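Local coordinates for protein Phospholipase/Carboxylesterase (Dyadobacter fermentans, PDB 4H0C) that probably hydrolyses carboxylic esters, perhaps including palmitoyl thioesters on proteins, as an alpha/beta hydrolase of the phospholipase/carboxylesterase family, at residues Ala105-Gly110 and Arg192-Ser197; Ile129-Gly134 and Phe155-Asn160; Val25-Gly30 and Leu45-Met50. All coordinates share one frame; numbering follows the deposited sequence.

Contact 1: residues Ala105-Gly110 and Arg192-Ser197; sequences AGFSQG and RPHTIS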
ATOM      1  N   ALA A 105       1.512   2.515  -3.778  1.00 13.00           N
ATOM      2  CA  ALA A 105       0.214   3.185  -3.740  1.00 12.69           C
ATOM      3  C   ALA A 105      -0.886   2.155  -3.609  1.00 12.42           C
ATOM      4  O   ALA A 105      -0.919   1.185  -4.364  1.00 16.77           O
ATOM      5  CB  ALA A 105       0.011   4.052  -4.976  1.00 14.83           C
ATOM      6  N   GLY A 106      -1.781   2.336  -2.649  1.00 13.85           N
ATOM      7  CA  GLY A 106      -2.846   1.360  -2.424  1.00 13.24           C
ATOM      8  C   GLY A 106      -4.104   2.080  -2.002  1.00 15.12           C
ATOM      9  O   GLY A 106      -4.022   3.176  -1.424  1.00 15.05           O
ATOM     10  N   PHE A 107      -5.262   1.471  -2.279  1.00 13.19           N
ATOM     11  CA  PHE A 107      -6.537   1.986  -1.776  1.00 14.75           C
ATOM     12  C   PHE A 107      -7.191   0.924  -0.936  1.00 13.59           C
ATOM     13  O   PHE A 107      -7.266  -0.230  -1.356  1.00 15.80           O
ATOM     14  CB  PHE A 107      -7.497   2.370  -2.931  1.00 16.40           C
ATOM     15  CG  PHE A 107      -8.882   2.712  -2.475  1.00 17.63           C
ATOM     16  CD1 PHE A 107      -9.103   3.821  -1.651  1.00 18.72           C
ATOM     17  CD2 PHE A 107      -9.965   1.925  -2.846  1.00 18.63           C
ATOM     18  CE1 PHE A 107     -10.379   4.150  -1.213  1.00 21.53           C
ATOM     19  CE2 PHE A 107     -11.254   2.255  -2.422  1.00 23.62           C
ATOM     20  CZ  PHE A 107     -11.464   3.365  -1.603  1.00 22.19           C
ATOM     21  N   SER A 108      -7.710   1.329   0.222  1.00 14.01           N
ATOM     22  CA  SER A 108      -8.548   0.455   1.059  1.00 14.42           C
ATOM     23  C   SER A 108      -7.799  -0.843   1.431  1.00 13.77           C
ATOM     24  O   SER A 108      -6.731  -0.762   2.032  1.00 14.20           O
ATOM     25  CB  SER A 108      -9.939   0.246   0.410  1.00 17.48           C
ATOM     26  OG  SER A 108     -10.894  -0.203   1.356  1.00 20.85           O
ATOM     27  N   GLN A 109      -8.308  -2.017   1.053  1.00 14.10           N
ATOM     28  CA  GLN A 109      -7.610  -3.274   1.333  1.00 11.38           C
ATOM     29  C   GLN A 109      -6.169  -3.229   0.849  1.00 11.43           C
ATOM     30  O   GLN A 109      -5.275  -3.739   1.542  1.00 14.19           O
ATOM     31  CB  GLN A 109      -8.353  -4.472   0.729  1.00 13.51           C
ATOM     32  CG  GLN A 109      -7.843  -5.828   1.216  1.00 13.37           C
ATOM     33  CD  GLN A 109      -8.447  -6.986   0.427  1.00 14.98           C
ATOM     34  OE1 GLN A 109      -8.414  -6.983  -0.806  1.00 14.11           O
ATOM     35  NE2 GLN A 109      -8.992  -7.989   1.137  1.00 15.16           N
ATOM     36  N   GLY A 110      -5.952  -2.633  -0.325  1.00 11.52           N
ATOM     37  CA  GLY A 110      -4.596  -2.416  -0.873  1.00 12.29           C
ATOM     38  C   GLY A 110      -3.747  -1.435  -0.088  1.00 11.76           C
ATOM     39  O   GLY A 110      -2.517  -1.584  -0.051  1.00 13.47           O
ATOM     40  N   ARG A 192     -16.252  12.364   4.408  1.00 24.67           N
ATOM     41  CA  ARG A 192     -15.911  11.887   3.067  1.00 25.00           C
ATOM     42  C   ARG A 192     -16.358  10.432   2.906  1.00 27.10           C
ATOM     43  O   ARG A 192     -16.137   9.616   3.828  1.00 24.44           O
ATOM     44  CB  ARG A 192     -14.395  11.975   2.832  1.00 24.32           C
ATOM     45  CG  ARG A 192     -13.933  11.662   1.411  1.00 24.12           C
ATOM     46  CD  ARG A 192     -12.557  11.012   1.426  1.00 20.00           C
ATOM     47  NE  ARG A 192     -12.646   9.685   2.022  1.00 21.70           N
ATOM     48  CZ  ARG A 192     -11.613   8.897   2.292  1.00 21.63           C
ATOM     49  NH1 ARG A 192     -10.368   9.296   2.023  1.00 24.74           N
ATOM     50  NH2 ARG A 192     -11.834   7.699   2.833  1.00 22.16           N
ATOM     51  N   PRO A 193     -16.964  10.088   1.745  1.00 26.97           N
ATOM     52  CA  PRO A 193     -17.309   8.681   1.497  1.00 24.74           C
ATOM     53  C   PRO A 193     -16.067   7.813   1.326  1.00 24.91           C
ATOM     54  O   PRO A 193     -14.936   8.331   1.212  1.00 25.28           O
ATOM     55  CB  PRO A 193     -18.095   8.720   0.176  1.00 26.76           C
ATOM     56  CG  PRO A 193     -18.425  10.146  -0.062  1.00 29.54           C
ATOM     57  CD  PRO A 193     -17.373  10.954   0.623  1.00 29.75           C
ATOM     58  N   HIS A 194     -16.279   6.508   1.312  1.00 26.50           N
ATOM     59  CA  HIS A 194     -15.173   5.543   1.247  1.00 23.63           C
ATOM     60  C   HIS A 194     -14.643   5.515  -0.164  1.00 24.45           C
ATOM     61  O   HIS A 194     -15.068   4.709  -0.989  1.00 24.84           O
ATOM     62  CB  HIS A 194     -15.624   4.150   1.752  1.00 23.97           C
ATOM     63  CG  HIS A 194     -14.483   3.159   1.936  1.00 20.80           C
ATOM     64  ND1 HIS A 194     -13.767   3.063   3.096  1.00 21.77           N
ATOM     65  CD2 HIS A 194     -13.938   2.211   1.057  1.00 25.67           C
ATOM     66  CE1 HIS A 194     -12.808   2.108   2.955  1.00 21.40           C
ATOM     67  NE2 HIS A 194     -12.914   1.586   1.712  1.00 25.85           N
ATOM     68  N   THR A 195     -13.701   6.412  -0.454  1.00 20.57           N
ATOM     69  CA  THR A 195     -13.280   6.667  -1.832  1.00 21.94           C
ATOM     70  C   THR A 195     -11.965   7.430  -1.833  1.00 22.59           C
ATOM     71  O   THR A 195     -11.471   7.813  -0.768  1.00 23.07           O
ATOM     72  CB  THR A 195     -14.341   7.500  -2.587  1.00 23.51           C
ATOM     73  OG1 THR A 195     -14.016   7.545  -3.979  1.00 29.33           O
ATOM     74  CG2 THR A 195     -14.395   8.931  -2.042  1.00 22.59           C
ATOM     75  N   ILE A 196     -11.397   7.655  -3.020  1.00 19.93           N
ATOM     76  CA  ILE A 196     -10.263   8.565  -3.156  1.00 19.00           C
ATOM     77  C   ILE A 196     -10.799   9.914  -3.626  1.00 19.42           C
ATOM     78  O   ILE A 196     -11.302  10.033  -4.759  1.00 21.65           O
ATOM     79  CB  ILE A 196      -9.209   8.037  -4.145  1.00 17.45           C
ATOM     80  CG1 ILE A 196      -8.751   6.613  -3.754  1.00 20.14           C
ATOM     81  CG2 ILE A 196      -8.044   9.033  -4.236  1.00 17.52           C
ATOM     82  CD1 ILE A 196      -7.893   5.892  -4.792  1.00 20.14           C
ATOM     83  N   SER A 197     -10.726  10.918  -2.748  1.00 21.13           N
ATOM     84  CA  SER A 197     -11.202  12.260  -3.079  1.00 23.16           C
ATOM     85  C   SER A 197     -10.210  12.975  -4.004  1.00 23.52           C
ATOM     86  O   SER A 197      -9.015  12.610  -4.074  1.00 21.04           O
ATOM     87  CB  SER A 197     -11.491  13.086  -1.812  1.00 24.18           C
ATOM     88  OG  SER A 197     -10.284  13.431  -1.129  1.00 24.12           O
TER
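Phe107 and Ile196 bring the two backbones nearest, their CA atoms 7.7 Å apart, where the end of strand 102-107 faces the irregular loop leading into helix 198-206. Beyond Phe107 the chain turns sharply at Ser108, which has the strained backbone of a tight strand-to-helix turn, and enters helix 109-120; His194 sits at the centre of an inverse gamma turn. Ser108 OG and His194 NE2 share a hydrogen bond of 2.7 Å. The hydroxyl meets the imidazole at its edge, in the ring plane. His194 ND1 in turn bonds to Asp162, so that both ring nitrogens are held, which probably limits the ring's rotation, while Ser108 OG has a second partner in a bound citrate, probably from the crystallisation liquor. Beside this pair the Phe107 ring is wedged against the loop, with CD1 3.5 Å from Ile196 CG1. Its CE1 touches the carbonyl carbon of Thr195, and CZ reaches His194 CD2. The Phe107 and His194 rings meet at a slant, their planes inclined at 54°. Chi1 of 172° places CG of Phe107 anti to the backbone N, which turns one face of the phenyl to Ser108 CB, 3.6 Å above the ring centre. Were Phe107 an alanine, the 192-197 loop would probably lose its apolar backing, with a gap opened beside Ile196 and the imidazole less firmly placed. Gly106, Ser108 and Gly110 fit the GxSxG pattern of a nucleophile elbow, and Ser108, His194 and Asp162 are consistent with the Ser-His-Asp catalytic triad of alpha/beta hydrolases.

Contact 2: residues Ile129-Gly134 and Phe155-Asn160; sequences IAFTGG and FISTGN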
ATOM      1  N   ILE A 129       1.968   5.719  -0.446  1.00 11.46           N
ATOM      2  CA  ILE A 129       0.649   6.356  -0.471  1.00 10.85           C
ATOM      3  C   ILE A 129      -0.408   5.349  -0.042  1.00 11.22           C
ATOM      4  O   ILE A 129      -0.641   4.334  -0.722  1.00 13.93           O
ATOM      5  CB  ILE A 129       0.343   6.861  -1.890  1.00 12.13           C
ATOM      6  CG1 ILE A 129       1.428   7.837  -2.372  1.00 14.01           C
ATOM      7  CG2 ILE A 129      -1.033   7.497  -1.915  1.00 15.27           C
ATOM      8  CD1 ILE A 129       1.539   7.863  -3.888  1.00 16.58           C
ATOM      9  N   ALA A 130      -1.031   5.601   1.107  1.00 10.93           N
ATOM     10  CA  ALA A 130      -2.037   4.701   1.660  1.00 11.75           C
ATOM     11  C   ALA A 130      -3.379   5.403   1.744  1.00 12.67           C
ATOM     12  O   ALA A 130      -3.710   6.058   2.757  1.00 14.08           O
ATOM     13  CB  ALA A 130      -1.600   4.184   3.025  1.00 13.01           C
ATOM     14  N   PHE A 131      -4.149   5.315   0.654  1.00 15.51           N
ATOM     15  CA  PHE A 131      -5.491   5.915   0.614  1.00 14.69           C
ATOM     16  C   PHE A 131      -6.450   5.039   1.407  1.00 15.87           C
ATOM     17  O   PHE A 131      -6.822   3.953   0.958  1.00 16.79           O
ATOM     18  CB  PHE A 131      -6.032   6.031  -0.823  1.00 15.94           C
ATOM     19  CG  PHE A 131      -5.257   6.963  -1.723  1.00 17.35           C
ATOM     20  CD1 PHE A 131      -5.136   8.323  -1.434  1.00 19.33           C
ATOM     21  CD2 PHE A 131      -4.694   6.478  -2.918  1.00 18.40           C
ATOM     22  CE1 PHE A 131      -4.451   9.174  -2.300  1.00 17.93           C
ATOM     23  CE2 PHE A 131      -4.023   7.322  -3.786  1.00 19.10           C
ATOM     24  CZ  PHE A 131      -3.889   8.679  -3.476  1.00 18.87           C
ATOM     25  N   THR A 132      -6.874   5.539   2.567  1.00 14.95           N
ATOM     26  CA  THR A 132      -7.850   4.857   3.446  1.00 17.27           C
ATOM     27  C   THR A 132      -7.411   3.456   3.867  1.00 15.38           C
ATOM     28  O   THR A 132      -8.005   2.430   3.473  1.00 17.41           O
ATOM     29  CB  THR A 132      -9.255   4.853   2.842  1.00 17.85           C
ATOM     30  OG1 THR A 132      -9.551   6.180   2.375  1.00 22.22           O
ATOM     31  CG2 THR A 132     -10.334   4.438   3.915  1.00 20.65           C
ATOM     32  N   GLY A 133      -6.359   3.410   4.667  1.00 14.76           N
ATOM     33  CA  GLY A 133      -5.875   2.144   5.178  1.00 15.92           C
ATOM     34  C   GLY A 133      -5.141   2.303   6.496  1.00 15.26           C
ATOM     35  O   GLY A 133      -4.819   3.418   6.925  1.00 14.75           O
ATOM     36  N   GLY A 134      -4.878   1.168   7.125  1.00 13.86           N
ATOM     37  CA  GLY A 134      -4.121   1.103   8.369  1.00 13.37           C
ATOM     38  C   GLY A 134      -3.346  -0.203   8.466  1.00 13.03           C
ATOM     39  O   GLY A 134      -3.544  -1.136   7.673  1.00 12.67           O
ATOM     40  N   PHE A 155       2.003   9.181   2.904  1.00 14.55           N
ATOM     41  CA  PHE A 155       0.682   9.810   3.000  1.00 14.23           C
ATOM     42  C   PHE A 155      -0.318   8.762   3.439  1.00 12.73           C
ATOM     43  O   PHE A 155      -0.421   7.708   2.834  1.00 16.00           O
ATOM     44  CB  PHE A 155       0.252  10.398   1.662  1.00 16.19           C
ATOM     45  CG  PHE A 155      -1.133  10.997   1.683  1.00 17.11           C
ATOM     46  CD1 PHE A 155      -1.341  12.287   2.202  1.00 18.42           C
ATOM     47  CD2 PHE A 155      -2.243  10.270   1.235  1.00 16.89           C
ATOM     48  CE1 PHE A 155      -2.625  12.846   2.243  1.00 22.05           C
ATOM     49  CE2 PHE A 155      -3.523  10.835   1.264  1.00 20.26           C
ATOM     50  CZ  PHE A 155      -3.712  12.118   1.774  1.00 19.70           C
ATOM     51  N   ILE A 156      -1.033   9.046   4.517  1.00 13.99           N
ATOM     52  CA  ILE A 156      -2.058   8.143   5.016  1.00 13.28           C
ATOM     53  C   ILE A 156      -3.333   8.941   5.256  1.00 15.81           C
ATOM     54  O   ILE A 156      -3.327   9.983   5.905  1.00 18.21           O
ATOM     55  CB  ILE A 156      -1.591   7.346   6.273  1.00 14.80           C
ATOM     56  CG1 ILE A 156      -2.644   6.322   6.726  1.00 14.36           C
ATOM     57  CG2 ILE A 156      -1.189   8.274   7.411  1.00 17.99           C
ATOM     58  CD1 ILE A 156      -2.150   5.381   7.826  1.00 14.98           C
ATOM     59  N   SER A 157      -4.428   8.457   4.692  1.00 16.19           N
ATOM     60  CA  SER A 157      -5.707   9.141   4.864  1.00 17.87           C
ATOM     61  C   SER A 157      -6.806   8.184   5.253  1.00 16.29           C
ATOM     62  O   SER A 157      -6.677   6.975   5.111  1.00 17.90           O
ATOM     63  CB  SER A 157      -6.099   9.821   3.569  1.00 20.04           C
ATOM     64  OG  SER A 157      -6.242   8.848   2.558  1.00 17.87           O
ATOM     65  N   THR A 158      -7.882   8.753   5.771  1.00 17.26           N
ATOM     66  CA  THR A 158      -9.146   8.057   5.924  1.00 20.29           C
ATOM     67  C   THR A 158     -10.269   9.082   6.034  1.00 19.93           C
ATOM     68  O   THR A 158     -10.024  10.301   6.133  1.00 20.35           O
ATOM     69  CB  THR A 158      -9.152   7.063   7.119  1.00 22.26           C
ATOM     70  OG1 THR A 158     -10.320   6.222   7.040  1.00 25.44           O
ATOM     71  CG2 THR A 158      -9.099   7.792   8.476  1.00 23.99           C
ATOM     72  N   GLY A 159     -11.497   8.597   6.014  1.00 19.79           N
ATOM     73  CA  GLY A 159     -12.624   9.467   6.277  1.00 20.38           C
ATOM     74  C   GLY A 159     -13.054   9.303   7.729  1.00 23.30           C
ATOM     75  O   GLY A 159     -12.619   8.372   8.433  1.00 22.48           O
ATOM     76  N   ASN A 160     -13.892  10.222   8.193  1.00 24.04           N
ATOM     77  CA  ASN A 160     -14.391  10.155   9.545  1.00 28.98           C
ATOM     78  C   ASN A 160     -15.852  10.565   9.567  1.00 29.56           C
ATOM     79  O   ASN A 160     -16.196  11.666   9.121  1.00 31.76           O
ATOM     80  CB  ASN A 160     -13.547  11.033  10.480  1.00 29.40           C
ATOM     81  CG  ASN A 160     -13.956  10.908  11.940  1.00 31.31           C
ATOM     82  OD1 ASN A 160     -14.562   9.923  12.355  1.00 34.97           O
ATOM     83  ND2 ASN A 160     -13.620  11.913  12.725  1.00 35.99           N
TER
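The Phe131 and Phe155 rings meet with their side chains crossing at about a right angle: Phe131 CD1 comes in at the edge of the Phe155 ring, near its plane, 4.0 Å from Phe155 CE2. One face of Phe131 carries Ile129 CG2, 3.4 Å above the plane and offset toward the rim, and Ser157 OG lies near the plane at its edge. On the same side of the sheet helix 198-206 packs against both rings. Beneath them strands 127-131 and 153-160 run parallel, their local axes 4.8 Å apart. Ala130 is gripped through both its amide and its carbonyl: Ala130 N donates to Phe155 O (2.8 Å, 167° at the hydrogen), and Ser157 N to Ala130 O (3.2 Å). On the opposite face Ile156, extended with CG1 anti to the backbone N (chi1 -176°), carries CD1 to 3.4 Å from Gly133 O, while helix 167-179 packs against its side chain. Past Phe131 the regular pairing gives way, Thr132 CG2 meets Thr158 OG1 at 3.6 Å, and a weak bond from Thr132 N to Ser157 OG (3.4 Å) spans the bend. The stronger partner of Ser157 OG is Glu200, and Thr132 OG1 binds Arg192. Ser157 OG and Thr132 OG1 thus tie this buried, largely apolar strand pair to charged groups on the later chain, whereas Gly133 N and O are buried with no partner in the model, which probably carries some energetic cost, close to the bound citrate.

Contact 3: residues Val25-Gly30 and Leu45-Met50; sequences VVMLHG and LKLDEM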
ATOM      1  N   VAL A  25       6.596   2.083  -9.334  1.00 11.21           N
ATOM      2  CA  VAL A  25       5.529   2.156  -8.327  1.00 11.07           C
ATOM      3  C   VAL A  25       4.800   0.820  -8.283  1.00 11.37           C
ATOM      4  O   VAL A  25       4.473   0.251  -9.340  1.00 12.58           O
ATOM      5  CB  VAL A  25       4.531   3.319  -8.573  1.00 11.63           C
ATOM      6  CG1 VAL A  25       3.800   3.179  -9.918  1.00 11.09           C
ATOM      7  CG2 VAL A  25       3.512   3.373  -7.429  1.00 12.41           C
ATOM      8  N   VAL A  26       4.621   0.301  -7.069  1.00 12.04           N
ATOM      9  CA  VAL A  26       3.851  -0.901  -6.817  1.00 11.50           C
ATOM     10  C   VAL A  26       2.447  -0.445  -6.424  1.00 12.39           C
ATOM     11  O   VAL A  26       2.295   0.251  -5.425  1.00 13.90           O
ATOM     12  CB  VAL A  26       4.483  -1.730  -5.668  1.00 11.11           C
ATOM     13  CG1 VAL A  26       3.614  -2.945  -5.385  1.00 13.96           C
ATOM     14  CG2 VAL A  26       5.913  -2.108  -6.009  1.00 12.84           C
HETATM   15  N   MSE A  27       1.432  -0.814  -7.224  1.00 10.82           N
HETATM   16  CA  MSE A  27       0.055  -0.364  -7.007  1.00 10.42           C
HETATM   17  C   MSE A  27      -0.796  -1.552  -6.574  1.00 11.79           C
HETATM   18  O   MSE A  27      -0.804  -2.581  -7.238  1.00 13.15           O
HETATM   19  CB  MSE A  27      -0.509   0.299  -8.273  1.00 10.85           C
HETATM   20  CG  MSE A  27       0.419   1.390  -8.807  1.00 13.88           C
HETATM   21 SE   MSE A  27      -0.373   2.350 -10.250  0.75 17.20          SE
HETATM   22  CE  MSE A  27      -1.701   3.376  -9.269  1.00 20.91           C
ATOM     23  N   LEU A  28      -1.521  -1.393  -5.471  1.00 12.26           N
ATOM     24  CA  LEU A  28      -2.255  -2.491  -4.847  1.00 12.09           C
ATOM     25  C   LEU A  28      -3.739  -2.155  -4.807  1.00 12.24           C
ATOM     26  O   LEU A  28      -4.155  -1.195  -4.151  1.00 13.92           O
ATOM     27  CB  LEU A  28      -1.688  -2.808  -3.444  1.00 11.71           C
ATOM     28  CG  LEU A  28      -0.179  -3.175  -3.419  1.00 12.91           C
ATOM     29  CD1 LEU A  28       0.333  -3.320  -1.995  1.00 15.69           C
ATOM     30  CD2 LEU A  28       0.098  -4.466  -4.181  1.00 14.75           C
ATOM     31  N   HIS A  29      -4.517  -2.958  -5.529  1.00 14.50           N
ATOM     32  CA  HIS A  29      -5.958  -2.794  -5.633  1.00 14.05           C
ATOM     33  C   HIS A  29      -6.686  -3.172  -4.365  1.00 14.19           C
ATOM     34  O   HIS A  29      -6.143  -3.859  -3.466  1.00 14.06           O
ATOM     35  CB  HIS A  29      -6.521  -3.589  -6.816  1.00 14.43           C
ATOM     36  CG  HIS A  29      -6.468  -5.107  -6.648  1.00 13.63           C
ATOM     37  ND1 HIS A  29      -7.338  -5.805  -5.850  1.00 15.20           N
ATOM     38  CD2 HIS A  29      -5.657  -6.057  -7.267  1.00 14.13           C
ATOM     39  CE1 HIS A  29      -7.065  -7.136  -5.949  1.00 13.80           C
ATOM     40  NE2 HIS A  29      -6.023  -7.283  -6.801  1.00 14.39           N
ATOM     41  N   GLY A  30      -7.937  -2.743  -4.303  1.00 16.62           N
ATOM     42  CA  GLY A  30      -8.788  -3.020  -3.158  1.00 15.38           C
ATOM     43  C   GLY A  30      -9.584  -4.316  -3.247  1.00 13.69           C
ATOM     44  O   GLY A  30      -9.457  -5.080  -4.206  1.00 17.20           O
ATOM     45  N   LEU A  45      -2.865  10.460 -10.983  1.00 16.82           N
ATOM     46  CA  LEU A  45      -1.645  10.543 -10.187  1.00 16.47           C
ATOM     47  C   LEU A  45      -0.428  10.791 -11.073  1.00 17.74           C
ATOM     48  O   LEU A  45      -0.355  10.270 -12.201  1.00 19.55           O
ATOM     49  CB  LEU A  45      -1.436   9.236  -9.421  1.00 16.74           C
ATOM     50  CG  LEU A  45      -2.424   8.951  -8.294  1.00 18.24           C
ATOM     51  CD1 LEU A  45      -2.238   7.532  -7.769  1.00 22.25           C
ATOM     52  CD2 LEU A  45      -2.267   9.962  -7.161  1.00 22.66           C
ATOM     53  N   LYS A  46       0.519  11.585 -10.562  1.00 16.19           N
ATOM     54  CA  LYS A  46       1.763  11.904 -11.283  1.00 15.41           C
ATOM     55  C   LYS A  46       2.714  10.704 -11.228  1.00 18.82           C
ATOM     56  O   LYS A  46       3.615  10.659 -10.381  1.00 20.45           O
ATOM     57  CB  LYS A  46       2.405  13.163 -10.657  1.00 16.76           C
ATOM     58  CG  LYS A  46       3.639  13.694 -11.370  1.00 20.51           C
ATOM     59  CD  LYS A  46       4.030  15.101 -10.900  1.00 28.62           C
ATOM     60  CE  LYS A  46       5.540  15.275 -10.771  1.00 35.00           C
ATOM     61  NZ  LYS A  46       6.387  14.513 -11.731  1.00 45.08           N
ATOM     62  N   LEU A  47       2.510   9.738 -12.131  1.00 17.17           N
ATOM     63  CA  LEU A  47       3.319   8.506 -12.160  1.00 15.76           C
ATOM     64  C   LEU A  47       4.027   8.337 -13.500  1.00 17.37           C
ATOM     65  O   LEU A  47       4.460   7.243 -13.852  1.00 18.39           O
ATOM     66  CB  LEU A  47       2.431   7.291 -11.898  1.00 16.01           C
ATOM     67  CG  LEU A  47       1.715   7.325 -10.541  1.00 16.91           C
ATOM     68  CD1 LEU A  47       0.703   6.200 -10.494  1.00 20.12           C
ATOM     69  CD2 LEU A  47       2.712   7.224  -9.389  1.00 18.04           C
ATOM     70  N   ASP A  48       4.130   9.418 -14.261  1.00 20.53           N
ATOM     71  CA  ASP A  48       4.570   9.302 -15.651  1.00 19.57           C
ATOM     72  C   ASP A  48       6.049   8.899 -15.801  1.00 20.60           C
ATOM     73  O   ASP A  48       6.446   8.452 -16.875  1.00 20.92           O
ATOM     74  CB  ASP A  48       4.250  10.579 -16.422  1.00 21.02           C
ATOM     75  CG  ASP A  48       5.098  11.728 -15.979  1.00 23.77           C
ATOM     76  OD1 ASP A  48       4.858  12.229 -14.860  1.00 29.00           O
ATOM     77  OD2 ASP A  48       6.005  12.124 -16.748  1.00 26.29           O
ATOM     78  N   GLU A  49       6.846   9.028 -14.728  1.00 17.27           N
ATOM     79  CA  GLU A  49       8.252   8.573 -14.754  1.00 17.48           C
ATOM     80  C   GLU A  49       8.443   7.160 -14.176  1.00 15.81           C
ATOM     81  O   GLU A  49       9.574   6.624 -14.149  1.00 15.33           O
ATOM     82  CB  GLU A  49       9.172   9.571 -14.055  1.00 20.20           C
ATOM     83  CG  GLU A  49       9.301  10.870 -14.832  1.00 22.95           C
ATOM     84  CD  GLU A  49      10.008  11.961 -14.062  1.00 31.75           C
ATOM     85  OE1 GLU A  49       9.514  12.335 -12.969  1.00 35.70           O
ATOM     86  OE2 GLU A  49      11.053  12.446 -14.554  1.00 35.49           O
HETATM   87  N   MSE A  50       7.336   6.529 -13.782  1.00 14.79           N
HETATM   88  CA  MSE A  50       7.426   5.218 -13.127  1.00 15.01           C
HETATM   89  C   MSE A  50       7.122   4.042 -14.049  1.00 15.28           C
HETATM   90  O   MSE A  50       6.209   4.102 -14.905  1.00 15.75           O
HETATM   91  CB  MSE A  50       6.474   5.097 -11.939  1.00 15.09           C
HETATM   92  CG  MSE A  50       6.930   5.808 -10.633  1.00 16.77           C
HETATM   93 SE   MSE A  50       6.891   7.730 -10.885  0.75 16.00          SE
HETATM   94  CE  MSE A  50       6.903   8.180  -8.999  1.00 19.44           C
TER
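Val25 packs closely on Met50, the two side chains crossing at about a right angle, with Val25 CG1 3.9 Å from Met50 CB. Chi1 of Val25 (61°) sets CG1 between the backbone N and the carbonyl carbon, and from there it also reaches Leu47 CD2 at 4.2 Å. Further along the strand Met27, like Met50 a selenomethionine, meets Leu47 tip to tip, its CE 3.9 Å from Leu47 CD1. The bend at chi3 (72°) folds this terminal methyl around, so that SE as well as CE lies against the same leucine branch. Leu45 touches more loosely, its CD1 4.5 Å from Met27 CE. All five touching side chains are buried and apolar, and dispersion and exclusion of water alone join the two segments. The rest of the 45-50 segment is polar: Lys46, Asp48 and Glu49 take no part in the packing, Asp48 being exposed and the other two partly so, while a type I turn from Leu47 to Met50, closed by Met50 N to Leu47 O at 3.0 Å, carries the chain back to the sheet. There strand 50-55 pairs with strand 23-28 as its parallel neighbour; Ile52 adds to the packing on Val25 and Met27, and Ile201 and Val204 of helix 198-206 lie against Leu45.

All three contacts draw on one sheet, in which strand 102-107 lies between strands 23-28 and 127-131. Contacts 1 and 2 are close neighbours, their centres about 7 Å apart: Ser108 N is 2.9 Å from Phe131 O, a probable hydrogen bond that ties the turn of the presumed nucleophile to the adjacent strand, and the link between Arg192 and Thr132 joins them a second time. Citrate lies close to both, marking the likely active-site pocket. Contact 3 stands farther off, with its centre about 14 Å from that of contact 1, yet a probable backbone hydrogen bond from Leu28 N to Ala105 O, 2.9 Å, joins the strands. Its link to contact 2 is packing, Phe131 CZ to Leu45 CD2 at 4.2 Å.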